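Local coordinates for protein succinate-acetate/proton symporter SatP (Escherichia coli K-12, PDB 5ZUG) that forms a hexameric membrane channel for acetate and probably also carries succinate, possibly in symport with protons, at residues 48-59 with 68-79; 16-27 with 159-170. One frame throughout, in Å; residues are numbered along the deposited sequence.

Contact 1: 48-59 with 68-79. With BNG (nonyl beta-D-glucopyranoside), chain G.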
loop_
_atom_site.group_PDB
_atom_site.type_symbol
_atom_site.label_atom_id
_atom_site.label_comp_id
_atom_site.label_asym_id
_atom_site.label_seq_id
_atom_site.Cartn_x
_atom_site.Cartn_y
_atom_site.Cartn_z
ATOM N N GLY A 48 8.385 -1.357 -15.770
ATOM C CA GLY A 48 7.360 -1.271 -16.780
ATOM C C GLY A 48 5.964 -1.370 -16.213
ATOM O O GLY A 48 5.005 -0.935 -16.870
ATOM N N GLY A 49 5.831 -1.920 -15.004
ATOM C CA GLY A 49 4.536 -1.989 -14.367
ATOM C C GLY A 49 4.411 -0.914 -13.302
ATOM O O GLY A 49 3.880 0.163 -13.604
ATOM N N ILE A 50 5.010 -1.129 -12.121
ATOM C CA ILE A 50 4.793 -0.228 -10.985
ATOM C C ILE A 50 5.213 1.209 -11.312
ATOM O O ILE A 50 4.416 2.146 -11.179
ATOM C CB ILE A 50 5.515 -0.747 -9.727
ATOM C CG1 ILE A 50 4.962 -2.121 -9.281
ATOM C CG2 ILE A 50 5.546 0.326 -8.630
ATOM C CD1 ILE A 50 3.558 -2.077 -8.805
ATOM N N ALA A 51 6.469 1.417 -11.713
ATOM C CA ALA A 51 6.936 2.781 -11.933
ATOM C C ALA A 51 6.096 3.500 -12.990
ATOM O O ALA A 51 5.842 4.698 -12.879
ATOM C CB ALA A 51 8.413 2.774 -12.323
ATOM N N GLN A 52 5.645 2.780 -14.017
ATOM C CA GLN A 52 4.820 3.405 -15.044
ATOM C C GLN A 52 3.430 3.736 -14.524
ATOM O O GLN A 52 2.785 4.658 -15.025
ATOM C CB GLN A 52 4.732 2.510 -16.273
ATOM C CG GLN A 52 4.275 3.265 -17.477
ATOM C CD GLN A 52 4.255 2.472 -18.740
ATOM O OE1 GLN A 52 4.830 1.408 -18.823
ATOM N NE2 GLN A 52 3.617 3.008 -19.753
ATOM N N ILE A 53 2.914 2.936 -13.603
ATOM C CA ILE A 53 1.659 3.258 -12.949
ATOM C C ILE A 53 1.827 4.502 -12.094
ATOM O O ILE A 53 0.913 5.322 -11.989
ATOM C CB ILE A 53 1.153 2.031 -12.159
ATOM C CG1 ILE A 53 0.656 0.952 -13.141
ATOM C CG2 ILE A 53 0.071 2.414 -11.155
ATOM C CD1 ILE A 53 0.451 -0.358 -12.532
ATOM N N PHE A 54 2.985 4.660 -11.451
ATOM C CA PHE A 54 3.288 5.926 -10.778
ATOM C C PHE A 54 3.216 7.108 -11.745
ATOM O O PHE A 54 2.500 8.081 -11.500
ATOM C CB PHE A 54 4.657 5.874 -10.086
ATOM C CG PHE A 54 4.675 5.027 -8.850
ATOM C CD1 PHE A 54 3.510 4.640 -8.241
ATOM C CD2 PHE A 54 5.858 4.648 -8.282
ATOM C CE1 PHE A 54 3.533 3.867 -7.109
ATOM C CE2 PHE A 54 5.876 3.889 -7.142
ATOM C CZ PHE A 54 4.709 3.510 -6.553
ATOM N N ALA A 55 3.968 7.035 -12.844
ATOM C CA ALA A 55 3.952 8.070 -13.868
ATOM C C ALA A 55 2.533 8.388 -14.306
ATOM O O ALA A 55 2.180 9.556 -14.511
ATOM C CB ALA A 55 4.793 7.639 -15.066
ATOM N N GLY A 56 1.714 7.362 -14.492
ATOM C CA GLY A 56 0.343 7.603 -14.899
ATOM C C GLY A 56 -0.465 8.364 -13.866
ATOM O O GLY A 56 -1.179 9.308 -14.204
ATOM N N LEU A 57 -0.369 7.959 -12.590
ATOM C CA LEU A 57 -1.098 8.660 -11.528
ATOM C C LEU A 57 -0.581 10.083 -11.325
ATOM O O LEU A 57 -1.326 10.952 -10.864
ATOM C CB LEU A 57 -1.026 7.888 -10.217
ATOM C CG LEU A 57 -1.686 6.526 -10.097
ATOM C CD1 LEU A 57 -1.326 5.969 -8.746
ATOM C CD2 LEU A 57 -3.208 6.602 -10.252
ATOM N N LEU A 58 0.702 10.319 -11.595
ATOM C CA LEU A 58 1.243 11.659 -11.538
ATOM C C LEU A 58 0.733 12.552 -12.683
ATOM O O LEU A 58 0.787 13.780 -12.562
ATOM C CB LEU A 58 2.770 11.566 -11.526
ATOM C CG LEU A 58 3.476 10.989 -10.286
ATOM C CD1 LEU A 58 5.003 10.842 -10.469
ATOM C CD2 LEU A 58 3.191 11.797 -9.050
ATOM N N GLU A 59 0.222 11.992 -13.781
ATOM C CA GLU A 59 -0.352 12.849 -14.817
ATOM C C GLU A 59 -1.685 13.489 -14.412
ATOM O O GLU A 59 -2.157 14.420 -15.089
ATOM C CB GLU A 59 -0.543 12.089 -16.131
ATOM C CG GLU A 59 0.723 11.710 -16.836
ATOM C CD GLU A 59 1.532 12.901 -17.314
ATOM O OE1 GLU A 59 1.184 14.050 -17.000
ATOM O OE2 GLU A 59 2.528 12.712 -18.040
ATOM N N LEU A 68 -2.200 10.163 -18.235
ATOM C CA LEU A 68 -2.877 9.401 -17.187
ATOM C C LEU A 68 -3.445 8.122 -17.753
ATOM O O LEU A 68 -3.195 7.026 -17.235
ATOM C CB LEU A 68 -3.991 10.208 -16.524
ATOM C CG LEU A 68 -4.837 9.405 -15.510
ATOM C CD1 LEU A 68 -4.037 8.936 -14.306
ATOM C CD2 LEU A 68 -6.110 10.115 -15.012
ATOM N N THR A 69 -4.231 8.240 -18.816
ATOM C CA THR A 69 -4.823 7.050 -19.407
ATOM C C THR A 69 -3.760 6.100 -19.973
ATOM O O THR A 69 -3.889 4.881 -19.832
ATOM C CB THR A 69 -5.885 7.472 -20.425
ATOM O OG1 THR A 69 -6.873 8.269 -19.729
ATOM C CG2 THR A 69 -6.561 6.241 -21.062
ATOM N N ALA A 70 -2.716 6.630 -20.627
ATOM C CA ALA A 70 -1.675 5.794 -21.233
ATOM C C ALA A 70 -0.757 5.102 -20.216
ATOM O O ALA A 70 -0.732 3.874 -20.131
ATOM C CB ALA A 70 -0.831 6.614 -22.213
ATOM N N PHE A 71 0.031 5.881 -19.474
ATOM C CA PHE A 71 1.012 5.316 -18.548
ATOM C C PHE A 71 0.370 4.334 -17.581
ATOM O O PHE A 71 0.953 3.300 -17.250
ATOM C CB PHE A 71 1.679 6.428 -17.740
ATOM C CG PHE A 71 2.699 7.228 -18.495
ATOM C CD1 PHE A 71 3.726 6.615 -19.195
ATOM C CD2 PHE A 71 2.628 8.617 -18.486
ATOM C CE1 PHE A 71 4.663 7.389 -19.880
ATOM C CE2 PHE A 71 3.551 9.372 -19.154
ATOM C CZ PHE A 71 4.567 8.763 -19.858
ATOM N N THR A 72 -0.808 4.678 -17.063
ATOM C CA THR A 72 -1.477 3.825 -16.085
ATOM C C THR A 72 -1.949 2.511 -16.707
ATOM O O THR A 72 -1.921 1.462 -16.039
ATOM C CB THR A 72 -2.645 4.564 -15.452
ATOM O OG1 THR A 72 -2.245 5.895 -15.138
ATOM C CG2 THR A 72 -3.058 3.885 -14.159
ATOM N N SER A 73 -2.436 2.545 -17.963
ATOM C CA SER A 73 -2.886 1.314 -18.618
ATOM C C SER A 73 -1.724 0.389 -18.970
ATOM O O SER A 73 -1.815 -0.820 -18.765
ATOM C CB SER A 73 -3.689 1.638 -19.869
ATOM O OG SER A 73 -4.892 2.250 -19.499
ATOM N N TYR A 74 -0.621 0.932 -19.480
ATOM C CA TYR A 74 0.492 0.091 -19.898
ATOM C C TYR A 74 1.289 -0.444 -18.723
ATOM O O TYR A 74 1.917 -1.500 -18.853
ATOM C CB TYR A 74 1.416 0.843 -20.835
ATOM C CG TYR A 74 0.807 1.092 -22.176
ATOM C CD1 TYR A 74 0.304 0.032 -22.962
ATOM C CD2 TYR A 74 0.690 2.399 -22.649
ATOM C CE1 TYR A 74 -0.253 0.281 -24.206
ATOM C CE2 TYR A 74 0.133 2.667 -23.871
ATOM C CZ TYR A 74 -0.341 1.622 -24.649
ATOM O OH TYR A 74 -0.898 1.982 -25.857
ATOM N N GLY A 75 1.367 0.303 -17.621
ATOM C CA GLY A 75 1.893 -0.271 -16.394
ATOM C C GLY A 75 1.060 -1.446 -15.932
ATOM O O GLY A 75 1.591 -2.462 -15.490
ATOM N N SER A 76 -0.260 -1.325 -16.043
ATOM C CA SER A 76 -1.149 -2.449 -15.759
ATOM C C SER A 76 -0.970 -3.595 -16.748
ATOM O O SER A 76 -1.044 -4.761 -16.347
ATOM C CB SER A 76 -2.610 -1.992 -15.741
ATOM O OG SER A 76 -2.851 -1.097 -14.675
ATOM N N PHE A 77 -0.760 -3.298 -18.039
ATOM C CA PHE A 77 -0.513 -4.368 -19.002
ATOM C C PHE A 77 0.689 -5.202 -18.588
ATOM O O PHE A 77 0.632 -6.434 -18.579
ATOM C CB PHE A 77 -0.262 -3.817 -20.396
ATOM C CG PHE A 77 0.473 -4.790 -21.291
ATOM C CD1 PHE A 77 -0.216 -5.810 -21.945
ATOM C CD2 PHE A 77 1.854 -4.699 -21.473
ATOM C CE1 PHE A 77 0.451 -6.725 -22.773
ATOM C CE2 PHE A 77 2.521 -5.606 -22.289
ATOM C CZ PHE A 77 1.808 -6.628 -22.945
ATOM N N TRP A 78 1.799 -4.535 -18.268
ATOM C CA TRP A 78 2.992 -5.246 -17.842
ATOM C C TRP A 78 2.743 -6.088 -16.600
ATOM O O TRP A 78 3.330 -7.171 -16.461
ATOM C CB TRP A 78 4.131 -4.268 -17.621
ATOM C CG TRP A 78 4.781 -3.865 -18.893
ATOM C CD1 TRP A 78 4.742 -2.646 -19.476
ATOM C CD2 TRP A 78 5.514 -4.717 -19.790
ATOM N NE1 TRP A 78 5.448 -2.658 -20.656
ATOM C CE2 TRP A 78 5.932 -3.915 -20.875
ATOM C CE3 TRP A 78 5.893 -6.081 -19.762
ATOM C CZ2 TRP A 78 6.706 -4.417 -21.929
ATOM C CZ3 TRP A 78 6.662 -6.580 -20.809
ATOM C CH2 TRP A 78 7.064 -5.750 -21.874
ATOM N N LEU A 79 1.904 -5.604 -15.676
ATOM C CA LEU A 79 1.537 -6.412 -14.520
ATOM C C LEU A 79 0.694 -7.616 -14.930
ATOM O O LEU A 79 0.914 -8.730 -14.429
ATOM C CB LEU A 79 0.786 -5.574 -13.489
ATOM C CG LEU A 79 1.649 -4.596 -12.714
ATOM C CD1 LEU A 79 0.856 -3.915 -11.633
ATOM C CD2 LEU A 79 2.811 -5.348 -12.138
HETATM C C1 BNG G . 3.081 14.354 -22.479
HETATM C C2 BNG G . 4.287 15.229 -22.766
HETATM C C3 BNG G . 3.932 16.564 -22.314
HETATM C C4 BNG G . 3.019 17.098 -23.347
HETATM C C5 BNG G . 1.711 16.296 -23.375
HETATM C C6 BNG G . 1.382 15.774 -24.716
HETATM C "C1'" BNG G . 2.143 12.353 -22.864
HETATM C "C2'" BNG G . 3.015 11.130 -22.589
HETATM C "C3'" BNG G . 2.187 9.870 -22.787
HETATM C "C4'" BNG G . 3.110 8.780 -23.382
HETATM C "C5'" BNG G . 2.682 7.422 -22.830
HETATM C "C6'" BNG G . 3.638 6.447 -23.523
HETATM C "C7'" BNG G . 3.755 5.177 -22.690
HETATM C "C8'" BNG G . 3.330 4.034 -23.615
HETATM C "C9'" BNG G . 4.281 3.989 -24.806
HETATM O O1 BNG G . 3.037 13.321 -23.317
HETATM O O2 BNG G . 5.459 14.838 -22.076
HETATM O O3 BNG G . 5.082 17.414 -22.163
HETATM O O4 BNG G . 2.812 18.470 -23.041
HETATM O O5 BNG G . 1.754 15.015 -22.670
HETATM O O6 BNG G . 1.156 14.446 -24.374
#
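F71 lays its ring between A55 and the bound nonyl glucoside. The methyl CB of A55 stands over one face, 4.3 Å from the ring centroid and 20° off the normal. This is a CH-pi contact. The opposite face takes the alkyl chain of the detergent, with F71 CE1 3.6 Å from C5' of the nonyl glucoside. The carboxylate of E59 meets the rim and is almost coplanar with the ring, 5° apart. E59 OE2 lies 3.7 Å from F71 CE2, so the charge probably faces the mildly positive ring edge. Replacing F71 with alanine is likely to open a gap between A55 and the alkyl chain and leave the E59 carboxylate without its aromatic neighbour.

Q52 is a knob in the hole formed by F71, Y74, G75 and W78. Its CG is anti to the backbone N (chi1 -162°), and the extended chain runs across the other helix. Q52 CG packs 3.3 Å from F71 O. I53 fills the next hole, among T72, G75, S76 and L79. I53 CD1 rests on the backbone of G75 and touches L79 CD1 at 3.7 Å.

Glycines bring the backbones together. The CA atoms of G49 and G75 are 3.7 Å apart, and G75 CA makes a CA-H...O contact with G48 O. T72 sits against G56, with its hydroxyl turned back to its own helix: OG1 donates to L68 O in the carbonyl plane, at 2.6 Å. On a face turned from this contact, S73 bonds Y47 of the second subunit.

Helices 38-58 and 65-86 thus form a close antiparallel pair. The hydroxyls of T72 and S76 bond back to carbonyls of their own helix. The cohesion comes from apolar contact and glycine backbone approach, as suits a pair of membrane helices.

Contact 2: 16-27 with 159-170. With BNG (nonyl beta-D-glucopyranoside), chain G.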
loop_
_atom_site.group_PDB
_atom_site.type_symbol
_atom_site.label_atom_id
_atom_site.label_comp_id
_atom_site.label_asym_id
_atom_site.label_seq_id
_atom_site.Cartn_x
_atom_site.Cartn_y
_atom_site.Cartn_z
ATOM N N LEU A 16 7.998 6.551 -19.550
ATOM C CA LEU A 16 8.625 6.174 -20.812
ATOM C C LEU A 16 9.858 5.313 -20.592
ATOM O O LEU A 16 10.123 4.406 -21.385
ATOM C CB LEU A 16 8.974 7.423 -21.613
ATOM C CG LEU A 16 7.809 8.106 -22.345
ATOM C CD1 LEU A 16 8.120 9.554 -22.752
ATOM C CD2 LEU A 16 7.453 7.257 -23.565
ATOM N N MET A 17 10.670 5.625 -19.577
ATOM C CA MET A 17 11.818 4.780 -19.282
ATOM C C MET A 17 11.383 3.375 -18.898
ATOM O O MET A 17 11.918 2.378 -19.398
ATOM C CB MET A 17 12.652 5.369 -18.151
ATOM C CG MET A 17 13.535 6.504 -18.531
ATOM S SD MET A 17 14.538 6.195 -19.998
ATOM C CE MET A 17 15.317 4.607 -19.687
ATOM N N GLY A 18 10.448 3.286 -17.952
ATOM C CA GLY A 18 9.965 1.992 -17.506
ATOM C C GLY A 18 9.412 1.177 -18.648
ATOM O O GLY A 18 9.779 0.017 -18.837
ATOM N N PHE A 19 8.490 1.766 -19.406
ATOM C CA PHE A 19 7.951 1.091 -20.577
ATOM C C PHE A 19 9.052 0.691 -21.548
ATOM O O PHE A 19 9.168 -0.478 -21.925
ATOM C CB PHE A 19 6.943 1.990 -21.280
ATOM C CG PHE A 19 6.596 1.524 -22.654
ATOM C CD1 PHE A 19 5.577 0.626 -22.843
ATOM C CD2 PHE A 19 7.309 1.968 -23.761
ATOM C CE1 PHE A 19 5.260 0.194 -24.106
ATOM C CE2 PHE A 19 7.003 1.521 -25.026
ATOM C CZ PHE A 19 5.970 0.651 -25.201
ATOM N N GLY A 20 9.872 1.648 -21.972
ATOM C CA GLY A 20 10.773 1.380 -23.080
ATOM C C GLY A 20 11.810 0.323 -22.755
ATOM O O GLY A 20 12.022 -0.620 -23.525
ATOM N N MET A 21 12.489 0.489 -21.616
ATOM C CA MET A 21 13.527 -0.440 -21.182
ATOM C C MET A 21 12.969 -1.868 -21.031
ATOM O O MET A 21 13.608 -2.851 -21.438
ATOM C CB MET A 21 14.138 0.103 -19.884
ATOM C CG MET A 21 15.513 -0.399 -19.580
ATOM S SD MET A 21 16.250 0.197 -18.043
ATOM C CE MET A 21 16.777 1.835 -18.409
ATOM N N THR A 22 11.773 -2.002 -20.451
ATOM C CA THR A 22 11.130 -3.306 -20.324
ATOM C C THR A 22 10.740 -3.888 -21.680
ATOM O O THR A 22 10.760 -5.112 -21.860
ATOM C CB THR A 22 9.904 -3.186 -19.421
ATOM O OG1 THR A 22 10.313 -2.672 -18.153
ATOM C CG2 THR A 22 9.243 -4.521 -19.233
ATOM N N THR A 23 10.321 -3.045 -22.625
ATOM C CA THR A 23 9.950 -3.525 -23.957
ATOM C C THR A 23 11.163 -4.049 -24.711
ATOM O O THR A 23 11.068 -5.046 -25.429
ATOM C CB THR A 23 9.262 -2.401 -24.732
ATOM O OG1 THR A 23 8.143 -1.953 -23.977
ATOM C CG2 THR A 23 8.761 -2.886 -26.091
ATOM N N ILE A 24 12.290 -3.336 -24.621
ATOM C CA ILE A 24 13.545 -3.808 -25.204
ATOM C C ILE A 24 13.888 -5.188 -24.663
ATOM O O ILE A 24 14.174 -6.122 -25.421
ATOM C CB ILE A 24 14.687 -2.818 -24.916
ATOM C CG1 ILE A 24 14.570 -1.572 -25.780
ATOM C CG2 ILE A 24 15.994 -3.448 -25.234
ATOM C CD1 ILE A 24 15.543 -0.497 -25.365
ATOM N N LEU A 25 13.875 -5.335 -23.339
ATOM C CA LEU A 25 14.270 -6.610 -22.762
ATOM C C LEU A 25 13.366 -7.738 -23.255
ATOM O O LEU A 25 13.855 -8.776 -23.718
ATOM C CB LEU A 25 14.279 -6.512 -21.235
ATOM C CG LEU A 25 15.377 -5.580 -20.732
ATOM C CD1 LEU A 25 15.338 -5.398 -19.220
ATOM C CD2 LEU A 25 16.700 -6.170 -21.168
ATOM N N LEU A 26 12.048 -7.527 -23.231
ATOM C CA LEU A 26 11.142 -8.573 -23.676
ATOM C C LEU A 26 11.402 -8.943 -25.128
ATOM O O LEU A 26 11.361 -10.119 -25.497
ATOM C CB LEU A 26 9.698 -8.113 -23.508
ATOM C CG LEU A 26 8.648 -9.107 -24.029
ATOM C CD1 LEU A 26 8.741 -10.425 -23.295
ATOM C CD2 LEU A 26 7.247 -8.531 -23.948
ATOM N N ASN A 27 11.729 -7.969 -25.956
ATOM C CA ASN A 27 11.898 -8.257 -27.370
ATOM C C ASN A 27 13.274 -8.792 -27.714
ATOM O O ASN A 27 13.442 -9.344 -28.802
ATOM C CB ASN A 27 11.584 -7.006 -28.187
ATOM C CG ASN A 27 10.106 -6.743 -28.253
ATOM O OD1 ASN A 27 9.385 -7.402 -28.993
ATOM N ND2 ASN A 27 9.626 -5.871 -27.381
ATOM N N GLY A 159 9.629 -4.240 -31.871
ATOM C CA GLY A 159 9.572 -3.930 -30.453
ATOM C C GLY A 159 10.861 -3.325 -29.925
ATOM O O GLY A 159 10.835 -2.473 -29.030
ATOM N N LEU A 160 12.010 -3.797 -30.423
ATOM C CA LEU A 160 13.276 -3.199 -30.006
ATOM C C LEU A 160 13.332 -1.724 -30.391
ATOM O O LEU A 160 13.800 -0.886 -29.607
ATOM C CB LEU A 160 14.457 -3.956 -30.612
ATOM C CG LEU A 160 14.659 -5.379 -30.098
ATOM C CD1 LEU A 160 15.604 -6.164 -30.990
ATOM C CD2 LEU A 160 15.126 -5.377 -28.656
ATOM N N ILE A 161 12.860 -1.389 -31.599
ATOM C CA ILE A 161 12.801 0.012 -32.033
ATOM C C ILE A 161 11.792 0.795 -31.193
ATOM O O ILE A 161 12.042 1.945 -30.813
ATOM C CB ILE A 161 12.479 0.123 -33.540
ATOM C CG1 ILE A 161 13.458 -0.680 -34.413
ATOM C CG2 ILE A 161 12.472 1.571 -33.966
ATOM C CD1 ILE A 161 14.900 -0.486 -34.079
ATOM N N CYS A 162 10.625 0.201 -30.924
ATOM C CA CYS A 162 9.611 0.862 -30.107
ATOM C C CYS A 162 10.169 1.214 -28.740
ATOM O O CYS A 162 9.982 2.326 -28.244
ATOM C CB CYS A 162 8.373 -0.028 -29.978
ATOM S SG CYS A 162 6.962 0.736 -29.128
ATOM N N GLY A 163 10.840 0.272 -28.102
ATOM C CA GLY A 163 11.430 0.577 -26.813
ATOM C C GLY A 163 12.495 1.655 -26.887
ATOM O O GLY A 163 12.531 2.557 -26.049
ATOM N N ALA A 164 13.371 1.577 -27.895
ATOM C CA ALA A 164 14.433 2.569 -28.044
ATOM C C ALA A 164 13.862 3.973 -28.219
ATOM O O ALA A 164 14.381 4.933 -27.627
ATOM C CB ALA A 164 15.349 2.193 -29.206
ATOM N N SER A 165 12.744 4.108 -28.958
ATOM C CA SER A 165 12.139 5.433 -29.140
ATOM C C SER A 165 11.725 6.029 -27.808
ATOM O O SER A 165 11.971 7.208 -27.551
ATOM C CB SER A 165 10.906 5.394 -30.048
ATOM O OG SER A 165 11.095 4.628 -31.194
ATOM N N ALA A 166 11.058 5.230 -26.959
ATOM C CA ALA A 166 10.561 5.730 -25.680
ATOM C C ALA A 166 11.699 6.202 -24.801
ATOM O O ALA A 166 11.566 7.197 -24.079
ATOM C CB ALA A 166 9.743 4.652 -24.971
ATOM N N ILE A 167 12.825 5.490 -24.844
ATOM C CA ILE A 167 13.993 5.883 -24.062
ATOM C C ILE A 167 14.558 7.197 -24.569
ATOM O O ILE A 167 14.876 8.100 -23.786
ATOM C CB ILE A 167 15.057 4.774 -24.093
ATOM C CG1 ILE A 167 14.515 3.510 -23.403
ATOM C CG2 ILE A 167 16.328 5.264 -23.446
ATOM C CD1 ILE A 167 15.479 2.387 -23.355
ATOM N N TYR A 168 14.683 7.325 -25.893
ATOM C CA TYR A 168 15.186 8.563 -26.473
ATOM C C TYR A 168 14.252 9.723 -26.164
ATOM O O TYR A 168 14.687 10.782 -25.699
ATOM C CB TYR A 168 15.338 8.401 -27.978
ATOM C CG TYR A 168 15.824 9.662 -28.631
ATOM C CD1 TYR A 168 17.158 10.060 -28.492
ATOM C CD2 TYR A 168 14.945 10.484 -29.340
ATOM C CE1 TYR A 168 17.608 11.215 -29.072
ATOM C CE2 TYR A 168 15.384 11.653 -29.924
ATOM C CZ TYR A 168 16.715 12.018 -29.787
ATOM O OH TYR A 168 17.158 13.182 -30.371
ATOM N N LEU A 169 12.948 9.510 -26.370
ATOM C CA LEU A 169 11.954 10.536 -26.085
ATOM C C LEU A 169 12.031 10.978 -24.622
ATOM O O LEU A 169 12.039 12.173 -24.320
ATOM C CB LEU A 169 10.557 9.999 -26.386
ATOM C CG LEU A 169 9.497 11.066 -26.113
ATOM C CD1 LEU A 169 9.864 12.280 -26.972
ATOM C CD2 LEU A 169 8.032 10.613 -26.288
ATOM N N ALA A 170 12.093 10.014 -23.703
ATOM C CA ALA A 170 12.208 10.329 -22.287
ATOM C C ALA A 170 13.455 11.143 -22.008
ATOM O O ALA A 170 13.410 12.116 -21.250
ATOM C CB ALA A 170 12.222 9.043 -21.461
HETATM C C1 BNG G . 3.081 14.354 -22.479
HETATM C C2 BNG G . 4.287 15.229 -22.766
HETATM C C3 BNG G . 3.932 16.564 -22.314
HETATM C C4 BNG G . 3.019 17.098 -23.347
HETATM C C5 BNG G . 1.711 16.296 -23.375
HETATM C C6 BNG G . 1.382 15.774 -24.716
HETATM C "C1'" BNG G . 2.143 12.353 -22.864
HETATM C "C2'" BNG G . 3.015 11.130 -22.589
HETATM C "C3'" BNG G . 2.187 9.870 -22.787
HETATM C "C4'" BNG G . 3.110 8.780 -23.382
HETATM C "C5'" BNG G . 2.682 7.422 -22.830
HETATM C "C6'" BNG G . 3.638 6.447 -23.523
HETATM C "C7'" BNG G . 3.755 5.177 -22.690
HETATM C "C8'" BNG G . 3.330 4.034 -23.615
HETATM C "C9'" BNG G . 4.281 3.989 -24.806
HETATM O O1 BNG G . 3.037 13.321 -23.317
HETATM O O2 BNG G . 5.459 14.838 -22.076
HETATM O O3 BNG G . 5.082 17.414 -22.163
HETATM O O4 BNG G . 2.812 18.470 -23.041
HETATM O O5 BNG G . 1.754 15.015 -22.670
HETATM O O6 BNG G . 1.156 14.446 -24.374
#
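G20 and G163 meet backbone to backbone, with their CA atoms 3.9 Å apart. Around them the packing is tight. The helix segments run antiparallel at 155°, with axes 7.4 Å apart at their closest. I167 is a knob among M17, G20, M21 and I24. I24 returns the fit, sitting among L160, G163, A164 and I167. The two isoleucines cross at about a right angle, and I24 CD1 touches I167 CD1 at 3.5 Å.

A166 points its methyl into the other helix, beside G20. It also meets the edge of the F19 ring, with A166 CB 3.8 Å from F19 CD2. With chi1 at 166°, F19 CG lies opposite its own N, which brings the ring beside the other helix, within reach of A166 and C162. C162 SG reaches the same ring at its edge, 88° off the normal, in a sulfur-aromatic contact. One face of F19 carries C9' of the nonyl glucoside over its centre. The other holds the hydroxyl of T23, which donates to F19 O. At the far end L16 CB and A170 CB touch at 3.6 Å, and L16 CD1 meets L169.

The solvent side begins at A164, which is exposed and hardly covered by helix 12-31. I24 and L160 are partly exposed but still well packed, and I24 also packs on L107 of the third subunit. L160 CD2 lies against I24 and N27 CB. The N27 amide covers G159 and turns back to its own helix, where ND2 donates to T23 O at 2.6 Å.

G159 and G163 both face helix 12-31, four residues apart. They form a GxxxG motif, the small-residue pattern by which membrane helices pack closely. Here it joins the first and last long helices of the six-helix bundle.

Overall arrangement
From the N terminus, helix 12-31 comes first and supplies half of contact 2. Helix 38-58 and helix 65-86 follow and pair as a hairpin; contact 1 closes the short loop between these successive helices. Helices 98-117 and 124-146 come next. The chain then returns in helix 149-179 to close contact 2, a long loop that encloses contact 1 entirely. The contacts therefore nest and do not cross. Helix 12-31 bridges them: F19 packs on Q52, and L26 on W78. Both contacts line the pocket of the nonyl glucoside, which is also hydrogen-bonded to N64 and E173. Both also touch the third subunit.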